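Local coordinates for protein Aac(6')-ib (Escherichia coli, PDB 2BUE) that probably transfers the acetyl group of acetyl-CoA to the 6'-amino group of aminoglycosides such as kanamycin B, giving resistance to these antibiotics, at residues 117-122 with 165-170; 49-54 with 158-163; 27-30 with 34-37. The protein carries 2 engineered substitutions. One frame throughout, in Å; residues are numbered along the deposited sequence.

In the fold
From the N terminus, contact 3 comes first: it closes the short turn between strand 26-30, at one edge of the sheet, and helix 36-43. It is complete before the others begin. Contact 2 opens in the loop at 49-54 and contact 1 on strand 114-121; the chain then returns to 158-163, closing contact 2, and to 165-170, closing contact 1, so these two cross. Both end on helix 161-169 and both touch coenzyme A. They also meet directly, where Trp-52 packs on Asp-118, Gln-119 and Leu-120. Contact 3 shares the sheet with contact 1 but stays clear of it, their nearest atoms about 7 Å apart.

Contact 1 of 3, residues 117-122 with 165-170; sequences IDQLLA and RCYEKA. With COA (coenzyme A), chain B.
Tyr-167 reaches from helix 161-169 across to Gln-119 on strand 114-121, spanning the cofactor cleft of the GNAT fold. The tight part is here, deep in the protein. The two side chains arrive from opposite directions, and the Tyr-167 OH donates to Gln-119 OE1 at 2.6 Å. The hydroxyl meets the carbonyl well to its side, with a C=O...donor angle of 101°, and the amide stands steeply to the ring, the planes 78° apart. In Gln-119, CG sits between the backbone N and the carbonyl carbon, and a bend at chi2 (-67°) brings the amide to the tyrosine. Next to this pair Ile-117 slides past the ring, its CD1 3.8 Å from Tyr-167 CE1. Water 2 adds to the grip on the hydroxyl: it donates to Tyr-167 OH at 2.9 Å while accepting from Gln-119 N. Water 1, also bound to Asp-118 OD1 beside ribostamycin, donates only weakly.

Farther along, the two segments separate and coenzyme A fills the gap. On the strand side the pantetheine runs like an extra strand: its N4P donates to Gln-119 O, and Leu-121 N donates to O9P at 2.8 Å. The helix side is looser and partly open to solvent. There Arg-165 and Lys-169 gather round the 3'-phosphate, with Arg-165 NE aimed nearly straight at O7A (3.2 Å) and Lys-169 NZ 2.7 Å from O8A. Glu-168 holds the guanidinium through a salt bridge from Arg-165 NH1. Back at the inner end, the cofactor sulfur S1P lies near the plane of the tyrosine ring, 4.3 Å from Tyr-167 OH.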
loop_
_atom_site.group_PDB
_atom_site.type_symbol
_atom_site.label_atom_id
_atom_site.label_comp_id
_atom_site.label_asym_id
_atom_site.label_seq_id
_atom_site.Cartn_x
_atom_site.Cartn_y
_atom_site.Cartn_z
ATOM N N ILE A 117 2.124 4.066 0.792
ATOM C CA ILE A 117 1.180 2.952 0.787
ATOM C C ILE A 117 1.712 1.775 -0.039
ATOM O O ILE A 117 2.509 1.965 -0.987
ATOM C CB ILE A 117 -0.202 3.379 0.258
ATOM C CG1 ILE A 117 -0.091 3.951 -1.174
ATOM C CG2 ILE A 117 -0.830 4.443 1.201
ATOM C CD1 ILE A 117 -1.472 4.160 -1.874
ATOM N N ASP A 118 1.223 0.592 0.317
ATOM C CA ASP A 118 1.459 -0.647 -0.467
ATOM C C ASP A 118 0.168 -1.432 -0.364
ATOM O O ASP A 118 -0.546 -1.326 0.636
ATOM C CB ASP A 118 2.587 -1.476 0.143
ATOM C CG ASP A 118 3.887 -0.703 0.277
ATOM O OD1 ASP A 118 4.567 -0.497 -0.745
ATOM O OD2 ASP A 118 4.207 -0.318 1.414
ATOM N N GLN A 119 -0.168 -2.202 -1.392
ATOM C CA GLN A 119 -1.405 -2.972 -1.325
ATOM C C GLN A 119 -1.435 -4.112 -2.333
ATOM O O GLN A 119 -0.620 -4.172 -3.265
ATOM C CB GLN A 119 -2.651 -2.069 -1.490
ATOM C CG GLN A 119 -2.963 -1.644 -2.896
ATOM C CD GLN A 119 -1.940 -0.734 -3.478
ATOM O OE1 GLN A 119 -1.483 0.220 -2.830
ATOM N NE2 GLN A 119 -1.586 -0.989 -4.741
ATOM N N LEU A 120 -2.343 -5.036 -2.070
ATOM C CA LEU A 120 -2.519 -6.205 -2.931
ATOM C C LEU A 120 -3.993 -6.624 -2.901
ATOM O O LEU A 120 -4.688 -6.451 -1.892
ATOM C CB LEU A 120 -1.613 -7.358 -2.474
ATOM C CG LEU A 120 -1.886 -7.933 -1.069
ATOM C CD1 LEU A 120 -2.899 -9.089 -1.136
ATOM C CD2 LEU A 120 -0.591 -8.383 -0.392
ATOM N N LEU A 121 -4.441 -7.182 -4.023
ATOM C CA LEU A 121 -5.751 -7.818 -4.112
ATOM C C LEU A 121 -5.597 -9.333 -3.933
ATOM O O LEU A 121 -4.777 -9.983 -4.593
ATOM C CB LEU A 121 -6.396 -7.530 -5.480
ATOM C CG LEU A 121 -6.856 -6.087 -5.732
ATOM C CD1 LEU A 121 -7.480 -5.978 -7.151
ATOM C CD2 LEU A 121 -7.833 -5.650 -4.628
ATOM N N ALA A 122 -6.424 -9.885 -3.061
ATOM C CA ALA A 122 -6.335 -11.284 -2.653
ATOM C C ALA A 122 -6.611 -12.310 -3.767
ATOM O O ALA A 122 -6.005 -13.381 -3.771
ATOM C CB ALA A 122 -7.298 -11.527 -1.488
ATOM N N ARG A 165 0.100 1.859 -13.498
ATOM C CA ARG A 165 -1.119 2.378 -14.107
ATOM C C ARG A 165 -2.258 2.532 -13.096
ATOM O O ARG A 165 -2.954 3.545 -13.105
ATOM C CB ARG A 165 -1.560 1.511 -15.290
ATOM C CG ARG A 165 -2.827 2.028 -15.965
ATOM C CD ARG A 165 -2.560 3.242 -16.867
ATOM N NE ARG A 165 -3.783 4.007 -17.130
ATOM C CZ ARG A 165 -3.934 5.304 -16.855
ATOM N NH1 ARG A 165 -2.932 5.999 -16.327
ATOM N NH2 ARG A 165 -5.084 5.917 -17.126
ATOM N N CYS A 166 -2.433 1.542 -12.223
ATOM C CA CYS A 166 -3.457 1.636 -11.171
ATOM C C CYS A 166 -3.226 2.914 -10.340
ATOM O O CYS A 166 -4.156 3.699 -10.110
ATOM C CB CYS A 166 -3.400 0.398 -10.286
ATOM S SG CYS A 166 -4.399 0.506 -8.788
ATOM N N TYR A 167 -1.976 3.126 -9.922
ATOM C CA TYR A 167 -1.655 4.298 -9.111
ATOM C C TYR A 167 -1.944 5.613 -9.845
ATOM O O TYR A 167 -2.481 6.555 -9.261
ATOM C CB TYR A 167 -0.205 4.259 -8.622
ATOM C CG TYR A 167 0.035 3.280 -7.486
ATOM C CD1 TYR A 167 -0.730 3.375 -6.296
ATOM C CD2 TYR A 167 1.085 2.343 -7.545
ATOM C CE1 TYR A 167 -0.502 2.514 -5.198
ATOM C CE2 TYR A 167 1.308 1.453 -6.462
ATOM C CZ TYR A 167 0.498 1.558 -5.287
ATOM O OH TYR A 167 0.652 0.735 -4.168
ATOM N N GLU A 168 -1.592 5.659 -11.129
ATOM C CA GLU A 168 -1.918 6.828 -11.970
ATOM C C GLU A 168 -3.424 7.075 -12.025
ATOM O O GLU A 168 -3.867 8.215 -11.870
ATOM C CB GLU A 168 -1.349 6.640 -13.381
ATOM C CG GLU A 168 0.164 6.775 -13.431
ATOM C CD GLU A 168 0.683 6.735 -14.856
ATOM O OE1 GLU A 168 0.036 6.052 -15.691
ATOM O OE2 GLU A 168 1.727 7.374 -15.126
ATOM N N LYS A 169 -4.200 6.012 -12.233
ATOM C CA LYS A 169 -5.668 6.120 -12.273
ATOM C C LYS A 169 -6.227 6.643 -10.942
ATOM O O LYS A 169 -7.236 7.362 -10.908
ATOM C CB LYS A 169 -6.302 4.779 -12.625
ATOM C CG LYS A 169 -6.035 4.365 -14.062
ATOM C CD LYS A 169 -7.076 3.401 -14.559
ATOM C CE LYS A 169 -6.948 2.087 -13.888
ATOM N NZ LYS A 169 -8.180 1.257 -14.069
ATOM N N ALA A 170 -5.545 6.307 -9.851
ATOM C CA ALA A 170 -5.931 6.798 -8.521
ATOM C C ALA A 170 -5.361 8.178 -8.139
ATOM O O ALA A 170 -5.506 8.603 -6.974
ATOM C CB ALA A 170 -5.560 5.763 -7.457
HETATM N N1A COA B . 0.667 -4.250 -17.861
HETATM C C2A COA B . 0.437 -2.943 -17.970
HETATM N N3A COA B . -0.749 -2.426 -17.680
HETATM C C4A COA B . -1.745 -3.232 -17.271
HETATM C C5A COA B . -1.545 -4.596 -17.148
HETATM C C6A COA B . -0.294 -5.108 -17.455
HETATM N N6A COA B . -0.072 -6.422 -17.342
HETATM N N7A COA B . -2.682 -5.151 -16.731
HETATM C C8A COA B . -3.575 -4.174 -16.598
HETATM N N9A COA B . -3.004 -3.012 -16.935
HETATM C C1B COA B . -3.634 -1.698 -16.899
HETATM C C2B COA B . -5.128 -1.945 -16.966
HETATM O O2B COA B . -5.533 -1.872 -18.336
HETATM C C3B COA B . -5.666 -0.802 -16.110
HETATM O O3B COA B . -5.579 0.422 -16.846
HETATM P P3B COA B . -6.804 0.934 -17.741
HETATM O O7A COA B . -6.378 2.441 -18.155
HETATM O O8A COA B . -8.073 1.057 -16.762
HETATM O O9A COA B . -7.044 0.048 -18.914
HETATM C C4B COA B . -4.628 -0.724 -14.979
HETATM O O4B COA B . -3.386 -1.240 -15.531
HETATM C C5B COA B . -4.908 -1.397 -13.634
HETATM O O5B COA B . -5.999 -0.786 -12.934
HETATM P P1A COA B . -6.942 -1.742 -12.010
HETATM O O1A COA B . -7.682 -0.908 -10.995
HETATM O O2A COA B . -7.734 -2.713 -12.807
HETATM O O3A COA B . -5.803 -2.546 -11.239
HETATM P P2A COA B . -6.094 -3.856 -10.311
HETATM O O4A COA B . -7.508 -3.845 -9.889
HETATM O O5A COA B . -5.498 -5.079 -10.926
HETATM O O6A COA B . -5.179 -3.456 -9.033
HETATM C CBP COA B . -3.013 -4.059 -8.107
HETATM C CCP COA B . -3.753 -3.204 -9.156
HETATM C CDP COA B . -1.496 -3.814 -8.279
HETATM C CEP COA B . -3.474 -3.613 -6.694
HETATM C CAP COA B . -3.354 -5.570 -8.337
HETATM O OAP COA B . -3.207 -5.914 -9.731
HETATM C C9P COA B . -2.532 -6.520 -7.438
HETATM O O9P COA B . -2.779 -6.592 -6.232
HETATM N N8P COA B . -1.567 -7.232 -8.062
HETATM C C7P COA B . -0.685 -8.189 -7.356
HETATM C C6P COA B . 0.092 -7.494 -6.206
HETATM C C5P COA B . 0.768 -6.161 -6.610
HETATM O O5P COA B . 1.289 -6.008 -7.718
HETATM N N4P COA B . 0.760 -5.202 -5.670
HETATM C C3P COA B . 1.343 -3.870 -5.939
HETATM C C2P COA B . 2.837 -3.794 -5.632
HETATM S S1P COA B . 3.505 -2.080 -5.824
HETATM O O HOH W 1 4.104 0.377 -3.723
HETATM O O HOH W 2 1.815 -1.821 -3.543
#

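Contact 2 of 3, residues 49-54 with 158-163. With COA (coenzyme A), chain B.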
loop_
_atom_site.group_PDB
_atom_site.type_symbol
_atom_site.label_atom_id
_atom_site.label_comp_id
_atom_site.label_asym_id
_atom_site.label_seq_id
_atom_site.Cartn_x
_atom_site.Cartn_y
_atom_site.Cartn_z
ATOM N N VAL A 49 2.864 -13.484 -4.930
ATOM C CA VAL A 49 4.280 -13.810 -4.804
ATOM C C VAL A 49 5.114 -13.075 -5.875
ATOM O O VAL A 49 6.219 -12.607 -5.596
ATOM C CB VAL A 49 4.505 -15.338 -4.891
ATOM C CG1 VAL A 49 5.973 -15.652 -4.965
ATOM C CG2 VAL A 49 3.896 -16.014 -3.678
ATOM N N GLU A 50 4.557 -12.978 -7.080
ATOM C CA GLU A 50 5.214 -12.324 -8.208
ATOM C C GLU A 50 5.740 -10.910 -7.880
ATOM O O GLU A 50 6.841 -10.520 -8.326
ATOM C CB GLU A 50 4.236 -12.280 -9.390
ATOM C CG GLU A 50 4.780 -11.589 -10.629
ATOM C CD GLU A 50 3.881 -11.731 -11.851
ATOM O OE1 GLU A 50 2.668 -12.025 -11.715
ATOM O OE2 GLU A 50 4.415 -11.551 -12.970
ATOM N N TRP A 51 4.980 -10.169 -7.075
ATOM C CA TRP A 51 5.230 -8.731 -6.853
ATOM C C TRP A 51 5.432 -8.358 -5.379
ATOM O O TRP A 51 5.635 -7.196 -5.041
ATOM C CB TRP A 51 4.059 -7.915 -7.414
ATOM C CG TRP A 51 3.850 -8.082 -8.898
ATOM C CD1 TRP A 51 2.760 -8.621 -9.524
ATOM C CD2 TRP A 51 4.775 -7.724 -9.938
ATOM N NE1 TRP A 51 2.940 -8.609 -10.890
ATOM C CE2 TRP A 51 4.169 -8.069 -11.172
ATOM C CE3 TRP A 51 6.051 -7.141 -9.943
ATOM C CZ2 TRP A 51 4.798 -7.845 -12.410
ATOM C CZ3 TRP A 51 6.682 -6.926 -11.171
ATOM C CH2 TRP A 51 6.055 -7.287 -12.380
ATOM N N TRP A 52 5.345 -9.353 -4.501
ATOM C CA TRP A 52 5.342 -9.092 -3.077
ATOM C C TRP A 52 6.155 -10.125 -2.368
ATOM O O TRP A 52 5.877 -11.322 -2.470
ATOM C CB TRP A 52 3.925 -9.147 -2.524
ATOM C CG TRP A 52 3.784 -8.525 -1.163
ATOM C CD1 TRP A 52 4.306 -8.983 0.033
ATOM C CD2 TRP A 52 3.080 -7.329 -0.860
ATOM N NE1 TRP A 52 3.959 -8.123 1.059
ATOM C CE2 TRP A 52 3.197 -7.110 0.538
ATOM C CE3 TRP A 52 2.348 -6.412 -1.633
ATOM C CZ2 TRP A 52 2.616 -6.014 1.173
ATOM C CZ3 TRP A 52 1.759 -5.315 -0.993
ATOM C CH2 TRP A 52 1.902 -5.130 0.395
ATOM N N GLY A 53 7.141 -9.658 -1.624
ATOM C CA GLY A 53 7.948 -10.533 -0.817
ATOM C C GLY A 53 9.413 -10.218 -1.019
ATOM O O GLY A 53 10.133 -9.954 -0.046
ATOM N N GLY A 54 9.848 -10.234 -2.281
ATOM C CA GLY A 54 11.275 -10.042 -2.602
ATOM C C GLY A 54 12.072 -11.192 -2.006
ATOM O O GLY A 54 11.771 -12.359 -2.289
ATOM N N PRO A 158 9.801 -0.910 -11.183
ATOM C CA PRO A 158 9.735 -0.502 -12.594
ATOM C C PRO A 158 9.122 -1.594 -13.498
ATOM O O PRO A 158 8.570 -1.261 -14.538
ATOM C CB PRO A 158 11.219 -0.291 -12.971
ATOM C CG PRO A 158 11.892 0.022 -11.622
ATOM C CD PRO A 158 11.179 -0.871 -10.654
ATOM N N SER A 159 9.244 -2.864 -13.086
ATOM C CA SER A 159 8.704 -4.020 -13.825
ATOM C C SER A 159 7.167 -4.105 -13.717
ATOM O O SER A 159 6.507 -4.712 -14.566
ATOM C CB SER A 159 9.320 -5.332 -13.310
ATOM O OG SER A 159 10.736 -5.430 -13.516
ATOM N N ASN A 160 6.607 -3.492 -12.669
ATOM C CA ASN A 160 5.187 -3.644 -12.332
ATOM C C ASN A 160 4.275 -2.605 -12.984
ATOM O O ASN A 160 3.709 -1.725 -12.304
ATOM C CB ASN A 160 5.021 -3.640 -10.795
ATOM C CG ASN A 160 3.712 -4.272 -10.343
ATOM O OD1 ASN A 160 2.852 -4.580 -11.158
ATOM N ND2 ASN A 160 3.575 -4.493 -9.023
ATOM N N LEU A 161 4.139 -2.705 -14.313
ATOM C CA LEU A 161 3.429 -1.707 -15.101
ATOM C C LEU A 161 1.941 -1.596 -14.706
ATOM O O LEU A 161 1.353 -0.500 -14.741
ATOM C CB LEU A 161 3.619 -1.998 -16.615
ATOM C CG LEU A 161 5.095 -1.992 -17.082
ATOM C CD1 LEU A 161 5.201 -2.428 -18.567
ATOM C CD2 LEU A 161 5.776 -0.631 -16.847
ATOM N N ARG A 162 1.344 -2.728 -14.333
ATOM C CA ARG A 162 -0.060 -2.757 -13.940
ATOM C C ARG A 162 -0.251 -1.918 -12.669
ATOM O O ARG A 162 -1.176 -1.101 -12.585
ATOM C CB ARG A 162 -0.531 -4.206 -13.711
ATOM C CG ARG A 162 -1.994 -4.304 -13.278
ATOM C CD ARG A 162 -2.463 -5.771 -13.148
ATOM N NE ARG A 162 -1.614 -6.517 -12.230
ATOM C CZ ARG A 162 -1.486 -7.845 -12.209
ATOM N NH1 ARG A 162 -2.158 -8.603 -13.075
ATOM N NH2 ARG A 162 -0.670 -8.413 -11.336
ATOM N N ALA A 163 0.635 -2.116 -11.695
ATOM C CA ALA A 163 0.563 -1.339 -10.420
ATOM C C ALA A 163 0.754 0.156 -10.715
ATOM O O ALA A 163 0.030 1.002 -10.194
ATOM C CB ALA A 163 1.607 -1.817 -9.448
HETATM N N1A COA B . 0.667 -4.250 -17.861
HETATM C C2A COA B . 0.437 -2.943 -17.970
HETATM N N3A COA B . -0.749 -2.426 -17.680
HETATM C C4A COA B . -1.745 -3.232 -17.271
HETATM C C5A COA B . -1.545 -4.596 -17.148
HETATM C C6A COA B . -0.294 -5.108 -17.455
HETATM N N6A COA B . -0.072 -6.422 -17.342
HETATM N N7A COA B . -2.682 -5.151 -16.731
HETATM C C8A COA B . -3.575 -4.174 -16.598
HETATM N N9A COA B . -3.004 -3.012 -16.935
HETATM C C1B COA B . -3.634 -1.698 -16.899
HETATM C C2B COA B . -5.128 -1.945 -16.966
HETATM O O2B COA B . -5.533 -1.872 -18.336
HETATM C C3B COA B . -5.666 -0.802 -16.110
HETATM O O3B COA B . -5.579 0.422 -16.846
HETATM P P3B COA B . -6.804 0.934 -17.741
HETATM O O7A COA B . -6.378 2.441 -18.155
HETATM O O8A COA B . -8.073 1.057 -16.762
HETATM O O9A COA B . -7.044 0.048 -18.914
HETATM C C4B COA B . -4.628 -0.724 -14.979
HETATM O O4B COA B . -3.386 -1.240 -15.531
HETATM C C5B COA B . -4.908 -1.397 -13.634
HETATM O O5B COA B . -5.999 -0.786 -12.934
HETATM P P1A COA B . -6.942 -1.742 -12.010
HETATM O O1A COA B . -7.682 -0.908 -10.995
HETATM O O2A COA B . -7.734 -2.713 -12.807
HETATM O O3A COA B . -5.803 -2.546 -11.239
HETATM P P2A COA B . -6.094 -3.856 -10.311
HETATM O O4A COA B . -7.508 -3.845 -9.889
HETATM O O5A COA B . -5.498 -5.079 -10.926
HETATM O O6A COA B . -5.179 -3.456 -9.033
HETATM C CBP COA B . -3.013 -4.059 -8.107
HETATM C CCP COA B . -3.753 -3.204 -9.156
HETATM C CDP COA B . -1.496 -3.814 -8.279
HETATM C CEP COA B . -3.474 -3.613 -6.694
HETATM C CAP COA B . -3.354 -5.570 -8.337
HETATM O OAP COA B . -3.207 -5.914 -9.731
HETATM C C9P COA B . -2.532 -6.520 -7.438
HETATM O O9P COA B . -2.779 -6.592 -6.232
HETATM N N8P COA B . -1.567 -7.232 -8.062
HETATM C C7P COA B . -0.685 -8.189 -7.356
HETATM C C6P COA B . 0.092 -7.494 -6.206
HETATM C C5P COA B . 0.768 -6.161 -6.610
HETATM O O5P COA B . 1.289 -6.008 -7.718
HETATM N N4P COA B . 0.760 -5.202 -5.670
HETATM C C3P COA B . 1.343 -3.870 -5.939
HETATM C C2P COA B . 2.837 -3.794 -5.632
HETATM S S1P COA B . 3.505 -2.080 -5.824
HETATM O O HOH W 3 0.516 -10.996 -10.609
#
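Glu-50 and Arg-162 share water 3, which donates to Glu-50 OE1 at 2.6 Å and accepts from Arg-162 NH2 at 2.9 Å. The opposite charges are bridged through the water. Beside this bridge Trp-51 carries most of the packing, its NE1 3.6 Å from Arg-162 NH2. The Asn-160 amide lies flat over one face of the indole, the planes 9° apart, and Asn-160 CB makes a CH-pi contact 3.9 Å from the centroid of the six-membered ring. Glu-50 CG covers the opposite face, and Ser-159 CB lies at the edge.

With CG anti to the backbone N (chi1 -160°), Asn-160 lays its amide on the indole and still uses both ends. ND2 donates almost straight to O5P of coenzyme A (3.0 Å, 169°), while OD1 takes a weak bond from Ala-163 N as the helix N-cap. Arg-162 turns its guanidinium steeply to the indole, with cofactor OAP over one face. The arrangement is one wall of the pantetheine pocket of this GNAT enzyme, and ribostamycin is hydrogen-bonded to Trp-51 O and Gly-53 N.

The loop after helix 46-49 meets the start of helix 161-169, while its Trp-52 packs on strand 114-121.

Contact 3 of 3, residues 27-30 with 34-37; sequences TLRL and HDLA
Arg-29 and Asp-35 face each other from opposite directions, guanidinium end against carboxylate, in a bidentate salt bridge. NH1 of Arg-29 donates to OD2 of Asp-35 at 2.8 Å, and NH2 of Arg-29 donates to OD1 of Asp-35 at 2.9 Å. Both oxygens lie close to the guanidinium plane, so both N-H bonds run nearly straight to their oxygens. The carboxylate is not level with it: the two planes are turned 39° apart. The twist shows in how each oxygen is approached. OD2 is met on its syn side, somewhat out of the carboxylate plane, whereas OD1 is met from above that plane, 41° out of it.

Arg-29 gets there with a chain extended from CG to NE; its CG sits between the backbone N and the carbonyl carbon (chi1 64°), which sends the chain off the strand toward the turn. The setting is the first strand and first helix of the GNAT fold: strand 26-30 ends the sheet on this side, and a short 3-10 segment carrying Asp-35 leads into helix 36-43. The salt bridge ties this edge strand to the start of the helix, away from the active site, with the Asp-35 side chain about 14 Å from ribostamycin. Arg-29 also rests against Ile-82 and Met-84 of the neighbouring strand 78-85, while Leu-28 packs on helix 131-144.

Each partner has a further bond. Arg-29 NH1 also makes a weak one to Leu-30 O at 3.2 Å. Asp-35 OD2 also accepts from the backbone N of Thr-32, in the turn between the two segments.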
loop_
_atom_site.group_PDB
_atom_site.type_symbol
_atom_site.label_atom_id
_atom_site.label_comp_id
_atom_site.label_asym_id
_atom_site.label_seq_id
_atom_site.Cartn_x
_atom_site.Cartn_y
_atom_site.Cartn_z
ATOM N N THR A 27 -14.009 -0.600 1.090
ATOM C CA THR A 27 -13.699 0.070 2.344
ATOM C C THR A 27 -12.475 -0.552 3.025
ATOM O O THR A 27 -11.986 -1.603 2.598
ATOM C CB THR A 27 -14.899 0.084 3.320
ATOM O OG1 THR A 27 -15.308 -1.248 3.617
ATOM C CG2 THR A 27 -16.081 0.870 2.693
ATOM N N LEU A 28 -11.986 0.131 4.049
ATOM C CA LEU A 28 -10.821 -0.345 4.798
ATOM C C LEU A 28 -11.123 -0.457 6.258
ATOM O O LEU A 28 -11.744 0.446 6.848
ATOM C CB LEU A 28 -9.648 0.607 4.629
ATOM C CG LEU A 28 -9.204 0.818 3.180
ATOM C CD1 LEU A 28 -8.524 2.165 3.069
ATOM C CD2 LEU A 28 -8.309 -0.320 2.682
ATOM N N ARG A 29 -10.660 -1.553 6.849
ATOM C CA ARG A 29 -10.671 -1.706 8.292
ATOM C C ARG A 29 -9.269 -2.028 8.744
ATOM O O ARG A 29 -8.480 -2.558 7.955
ATOM C CB ARG A 29 -11.619 -2.849 8.699
ATOM C CG ARG A 29 -11.215 -4.240 8.197
ATOM C CD ARG A 29 -12.153 -5.310 8.779
ATOM N NE ARG A 29 -11.866 -6.663 8.304
ATOM C CZ ARG A 29 -10.880 -7.435 8.765
ATOM N NH1 ARG A 29 -10.032 -6.987 9.714
ATOM N NH2 ARG A 29 -10.748 -8.659 8.262
ATOM N N LEU A 30 -8.952 -1.735 10.003
ATOM C CA LEU A 30 -7.664 -2.164 10.560
ATOM C C LEU A 30 -7.569 -3.676 10.491
ATOM O O LEU A 30 -8.548 -4.386 10.753
ATOM C CB LEU A 30 -7.459 -1.723 12.016
ATOM C CG LEU A 30 -7.215 -0.255 12.335
ATOM C CD1 LEU A 30 -7.166 -0.073 13.867
ATOM C CD2 LEU A 30 -5.907 0.296 11.690
ATOM N N HIS A 34 -6.209 -11.685 14.212
ATOM C CA HIS A 34 -7.115 -12.717 13.678
ATOM C C HIS A 34 -7.101 -12.873 12.162
ATOM O O HIS A 34 -7.615 -13.860 11.640
ATOM C CB HIS A 34 -8.538 -12.477 14.175
ATOM C CG HIS A 34 -8.604 -12.341 15.658
ATOM N ND1 HIS A 34 -8.417 -13.414 16.502
ATOM C CD2 HIS A 34 -8.747 -11.254 16.450
ATOM C CE1 HIS A 34 -8.484 -12.999 17.757
ATOM N NE2 HIS A 34 -8.681 -11.693 17.752
ATOM N N ASP A 35 -6.510 -11.894 11.470
ATOM C CA ASP A 35 -6.401 -11.910 10.018
ATOM C C ASP A 35 -5.104 -12.557 9.506
ATOM O O ASP A 35 -4.929 -12.709 8.288
ATOM C CB ASP A 35 -6.474 -10.470 9.474
ATOM C CG ASP A 35 -7.819 -9.795 9.763
ATOM O OD1 ASP A 35 -8.876 -10.434 9.529
ATOM O OD2 ASP A 35 -7.797 -8.638 10.239
ATOM N N LEU A 36 -4.200 -12.915 10.414
ATOM C CA LEU A 36 -2.842 -13.292 10.009
ATOM C C LEU A 36 -2.825 -14.606 9.227
ATOM O O LEU A 36 -2.090 -14.727 8.242
ATOM C CB LEU A 36 -1.878 -13.338 11.192
ATOM C CG LEU A 36 -1.621 -11.971 11.847
ATOM C CD1 LEU A 36 -0.940 -12.183 13.173
ATOM C CD2 LEU A 36 -0.752 -11.065 10.959
ATOM N N ALA A 37 -3.647 -15.564 9.640
ATOM C CA ALA A 37 -3.724 -16.842 8.888
ATOM C C ALA A 37 -4.166 -16.616 7.444
ATOM O O ALA A 37 -3.570 -17.184 6.488
ATOM C CB ALA A 37 -4.681 -17.827 9.592
#